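Local coordinates for hydrogenase expression/formation protein HypE (PDB 2Z1U) that binds ATP and magnesium and probably serves in hydrogenase maturation, as a HypE-family member of the AIR synthase-related (PurM-like) fold, at residues H177-T180 and I181-R185; D103-I106 and L107-V111. All coordinates share one frame; numbering follows the deposited sequence.

Interaction 1 of 2, residues H177-T180 and I181-R185; sequences HGLT and ILSQR
His177 and Ile181 meet one turn apart on the alpha-helix 176-184, in the AIR synthase-like C-terminal half of HypE, where the ring of the first lies against a methyl of the second. Beyond CA, the His177 side chain leaves CB with CG anti to the backbone N (chi1 180°), which brings the imidazole alongside the next helical turn. Past CG, CD2 only grazes Ile181 CG2, whereas NE2 comes to 3.7 Å from that methyl and CE1 to 3.8 Å. The methyl therefore sits over one face of the ring, displaced toward its rim: a CH-pi contact with Ile181 CG2 3.9 Å from the ring centroid. Both ring nitrogens are tied down elsewhere, ND1 to Ser196 OG and NE2 to Ile342 O near the C-terminus, and Phe65 meets the ring with its plane almost perpendicular. These bonds and contacts would hold the imidazole's rotation, about 10 Å from a bound ATP at the nearest approach of the side chain.

The backbone beneath is regular. Ile181 N donates to His177 O at 3.1 Å and Leu182 N to Gly178 O. CB and CD2 of Leu182 also lie against that carbonyl, CD2 at 3.5 Å from Gly178 O. The next residue, Ser183, carries OG between its own backbone N and carbonyl carbon (chi1 64°), close to the preceding turn: Ser183 N bonds Leu179 O at 2.9 Å, and Ser183 OG lies 2.9 Å from the same oxygen, Leu179 O.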
loop_
_atom_site.group_PDB
_atom_site.type_symbol
_atom_site.label_atom_id
_atom_site.label_comp_id
_atom_site.label_asym_id
_atom_site.label_seq_id
_atom_site.Cartn_x
_atom_site.Cartn_y
_atom_site.Cartn_z
ATOM N N HIS A 177 0.174 1.928 -24.104
ATOM C CA HIS A 177 0.372 0.937 -23.057
ATOM C C HIS A 177 -0.568 -0.268 -23.199
ATOM O O HIS A 177 -0.112 -1.419 -23.212
ATOM C CB HIS A 177 0.176 1.534 -21.668
ATOM C CG HIS A 177 0.365 0.534 -20.571
ATOM N ND1 HIS A 177 1.610 0.175 -20.103
ATOM C CD2 HIS A 177 -0.524 -0.202 -19.868
ATOM C CE1 HIS A 177 1.481 -0.728 -19.147
ATOM N NE2 HIS A 177 0.193 -0.980 -18.988
ATOM N N GLY A 178 -1.869 0.007 -23.266
ATOM C CA GLY A 178 -2.878 -1.048 -23.382
ATOM C C GLY A 178 -2.629 -1.971 -24.563
ATOM O O GLY A 178 -2.709 -3.189 -24.424
ATOM N N LEU A 179 -2.331 -1.395 -25.726
ATOM C CA LEU A 179 -2.039 -2.183 -26.917
ATOM C C LEU A 179 -0.820 -3.074 -26.714
ATOM O O LEU A 179 -0.856 -4.250 -27.054
ATOM C CB LEU A 179 -1.824 -1.286 -28.143
ATOM C CG LEU A 179 -2.229 -1.767 -29.536
ATOM C CD1 LEU A 179 -1.331 -1.158 -30.604
ATOM C CD2 LEU A 179 -2.296 -3.285 -29.698
ATOM N N THR A 180 0.256 -2.528 -26.155
ATOM C CA THR A 180 1.479 -3.329 -26.030
ATOM C C THR A 180 1.368 -4.512 -25.098
ATOM O O THR A 180 1.889 -5.571 -25.430
ATOM C CB THR A 180 2.819 -2.514 -25.895
ATOM O OG1 THR A 180 3.622 -3.018 -24.816
ATOM C CG2 THR A 180 2.562 -1.063 -25.724
ATOM N N ILE A 181 0.673 -4.370 -23.966
ATOM C CA ILE A 181 0.531 -5.526 -23.078
ATOM C C ILE A 181 -0.403 -6.590 -23.704
ATOM O O ILE A 181 -0.101 -7.780 -23.644
ATOM C CB ILE A 181 0.175 -5.176 -21.579
ATOM C CG1 ILE A 181 -1.322 -5.130 -21.352
ATOM C CG2 ILE A 181 0.914 -3.952 -21.027
ATOM C CD1 ILE A 181 -1.767 -6.364 -20.649
ATOM N N LEU A 182 -1.497 -6.149 -24.337
ATOM C CA LEU A 182 -2.465 -7.041 -24.982
ATOM C C LEU A 182 -1.883 -7.778 -26.186
ATOM O O LEU A 182 -2.222 -8.938 -26.425
ATOM C CB LEU A 182 -3.729 -6.273 -25.392
ATOM C CG LEU A 182 -5.009 -6.315 -24.529
ATOM C CD1 LEU A 182 -4.837 -6.915 -23.136
ATOM C CD2 LEU A 182 -5.690 -4.937 -24.453
ATOM N N SER A 183 -1.013 -7.102 -26.936
ATOM C CA SER A 183 -0.303 -7.737 -28.041
ATOM C C SER A 183 0.859 -8.625 -27.568
ATOM O O SER A 183 1.085 -9.689 -28.145
ATOM C CB SER A 183 0.147 -6.711 -29.089
ATOM O OG SER A 183 1.084 -5.801 -28.560
ATOM N N GLN A 184 1.576 -8.206 -26.523
ATOM C CA GLN A 184 2.588 -9.066 -25.882
ATOM C C GLN A 184 1.978 -10.389 -25.438
ATOM O O GLN A 184 2.535 -11.462 -25.695
ATOM C CB GLN A 184 3.221 -8.388 -24.660
ATOM C CG GLN A 184 4.430 -7.532 -24.965
ATOM C CD GLN A 184 5.625 -8.338 -25.456
ATOM O OE1 GLN A 184 6.101 -9.250 -24.778
ATOM N NE2 GLN A 184 6.119 -7.992 -26.636
ATOM N N ARG A 185 0.817 -10.290 -24.792
ATOM C CA ARG A 185 0.136 -11.435 -24.190
ATOM C C ARG A 185 -0.336 -12.453 -25.231
ATOM O O ARG A 185 -0.662 -13.591 -24.883
ATOM C CB ARG A 185 -1.034 -10.948 -23.330
ATOM C CG ARG A 185 -1.315 -11.805 -22.112
ATOM C CD ARG A 185 -1.801 -10.951 -20.960
ATOM N NE ARG A 185 -3.186 -10.526 -21.114
ATOM C CZ ARG A 185 -3.770 -9.572 -20.392
ATOM N NH1 ARG A 185 -3.091 -8.911 -19.461
ATOM N NH2 ARG A 185 -5.043 -9.276 -20.612
#

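Interaction 2 of 2, residues D103-I106 and L107-V111; sequences DMDI and LERVV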
loop_
_atom_site.group_PDB
_atom_site.type_symbol
_atom_site.label_atom_id
_atom_site.label_comp_id
_atom_site.label_asym_id
_atom_site.label_seq_id
_atom_site.Cartn_x
_atom_site.Cartn_y
_atom_site.Cartn_z
ATOM N N ASP A 103 11.376 -17.203 -10.002
ATOM C CA ASP A 103 12.732 -16.901 -10.476
ATOM C C ASP A 103 13.213 -15.614 -9.785
ATOM O O ASP A 103 12.583 -14.562 -9.901
ATOM C CB ASP A 103 12.700 -16.750 -12.011
ATOM C CG ASP A 103 14.074 -16.521 -12.636
ATOM O OD1 ASP A 103 15.107 -16.607 -11.947
ATOM O OD2 ASP A 103 14.122 -16.267 -13.864
ATOM N N MET A 104 14.314 -15.721 -9.050
ATOM C CA MET A 104 14.854 -14.605 -8.276
ATOM C C MET A 104 15.392 -13.464 -9.130
ATOM O O MET A 104 15.426 -12.320 -8.679
ATOM C CB MET A 104 15.969 -15.084 -7.351
ATOM C CG MET A 104 15.513 -15.778 -6.083
ATOM S SD MET A 104 14.809 -14.738 -4.799
ATOM C CE MET A 104 15.759 -13.213 -4.900
ATOM N N ASP A 105 15.850 -13.777 -10.344
ATOM C CA ASP A 105 16.312 -12.728 -11.251
ATOM C C ASP A 105 15.166 -11.860 -11.764
ATOM O O ASP A 105 15.374 -10.689 -12.074
ATOM C CB ASP A 105 17.128 -13.280 -12.418
ATOM C CG ASP A 105 17.872 -12.178 -13.175
ATOM O OD1 ASP A 105 17.684 -12.066 -14.408
ATOM O OD2 ASP A 105 18.629 -11.411 -12.527
ATOM N N ILE A 106 13.968 -12.437 -11.862
ATOM C CA ILE A 106 12.758 -11.662 -12.158
ATOM C C ILE A 106 12.575 -10.592 -11.075
ATOM O O ILE A 106 12.431 -9.412 -11.379
ATOM C CB ILE A 106 11.495 -12.561 -12.285
ATOM C CG1 ILE A 106 11.598 -13.443 -13.537
ATOM C CG2 ILE A 106 10.213 -11.706 -12.299
ATOM C CD1 ILE A 106 10.399 -14.348 -13.779
ATOM N N LEU A 107 12.628 -11.015 -9.814
ATOM C CA LEU A 107 12.504 -10.104 -8.677
ATOM C C LEU A 107 13.563 -8.996 -8.689
ATOM O O LEU A 107 13.226 -7.824 -8.529
ATOM C CB LEU A 107 12.545 -10.880 -7.356
ATOM C CG LEU A 107 12.429 -10.075 -6.059
ATOM C CD1 LEU A 107 11.097 -9.331 -5.947
ATOM C CD2 LEU A 107 12.632 -10.999 -4.863
ATOM N N GLU A 108 14.828 -9.368 -8.887
ATOM C CA GLU A 108 15.924 -8.393 -8.935
ATOM C C GLU A 108 15.800 -7.381 -10.088
ATOM O O GLU A 108 16.073 -6.197 -9.899
ATOM C CB GLU A 108 17.298 -9.091 -8.974
ATOM C CG GLU A 108 18.467 -8.109 -9.098
ATOM C CD GLU A 108 19.787 -8.649 -8.581
ATOM O OE1 GLU A 108 20.296 -9.659 -9.126
ATOM O OE2 GLU A 108 20.328 -8.032 -7.643
ATOM N N ARG A 109 15.407 -7.849 -11.272
ATOM C CA ARG A 109 15.145 -6.955 -12.399
ATOM C C ARG A 109 14.028 -5.954 -12.084
ATOM O O ARG A 109 14.129 -4.773 -12.421
ATOM C CB ARG A 109 14.774 -7.751 -13.645
ATOM C CG ARG A 109 15.956 -8.433 -14.328
ATOM C CD ARG A 109 15.551 -8.906 -15.724
ATOM N NE ARG A 109 14.797 -10.161 -15.682
ATOM C CZ ARG A 109 13.962 -10.582 -16.632
ATOM N NH1 ARG A 109 13.738 -9.851 -17.727
ATOM N NH2 ARG A 109 13.339 -11.745 -16.480
ATOM N N VAL A 110 12.974 -6.431 -11.426
ATOM C CA VAL A 110 11.833 -5.579 -11.062
ATOM C C VAL A 110 12.246 -4.557 -10.001
ATOM O O VAL A 110 11.920 -3.367 -10.110
ATOM C CB VAL A 110 10.647 -6.413 -10.558
ATOM C CG1 VAL A 110 9.571 -5.504 -9.937
ATOM C CG2 VAL A 110 10.061 -7.246 -11.696
ATOM N N VAL A 111 12.971 -5.033 -8.988
ATOM C CA VAL A 111 13.514 -4.184 -7.928
ATOM C C VAL A 111 14.465 -3.132 -8.513
ATOM O O VAL A 111 14.369 -1.956 -8.165
ATOM C CB VAL A 111 14.206 -5.023 -6.808
ATOM C CG1 VAL A 111 14.984 -4.128 -5.875
ATOM C CG2 VAL A 111 13.156 -5.824 -6.029
#
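Asp105 and Arg109 cross at about a right angle on the outer side of helix 104-121, yet their flat ends are turned to nearly the same orientation, the carboxylate and guanidinium planes 19° apart. Asp105 OD1 faces Arg109 NE at 3.7 Å, a long salt bridge. The arginine chain bends at chi3 (-80°), and its NH2 comes within 3.8 Å of Ile106 CG1, whose side chain it crosses obliquely; Phe64 adds a cation-pi contact. The other carboxylate oxygen, Asp105 OD2, is 4.2 Å from Glu108 OE1, with the two carboxylates turned 83° to each other. Arg29 on helix 17-31 pairs with Glu108 OE2 and probably eases this like-charge approach.

Met104 and Leu107 instead run side by side, pointing the same way. The methionine is bent at chi2 and chi3, which carries CE to 3.8 Å from Leu107 CD2. At the helix start, Asp103 is the N-cap: its OD1 accepts a weak bond from Asp105 N at 3.3 Å. Leu107 packs on Phe96 and Leu98 of strand 87-99, and Val110 on strand 141-151, as befits the amphipathic connecting helix of a beta-alpha-beta crossover, here between strands 87-99 and 124-133.

Overall arrangement
Each interaction is a one-turn contact within its own helix, and the two lie in different halves of the chain: interaction 2 in the N-terminal AIR synthase-related part and interaction 1 in the C-terminal one, with nearest atoms about 10 Å apart and no touch. Interaction 1 is largely buried, and its chemistry is that of an interior: a ring with a methyl over it, its nitrogens bonded to other parts of the chain. Interaction 2 has two characters, charged groups along its exposed side and apolar side chains on the other flank, some packing on the sheet and some on loops. Each lies near a bound ATP without contacting it, Leu107 about 7 Å from one and His177 about 10 Å, measured from the side chains.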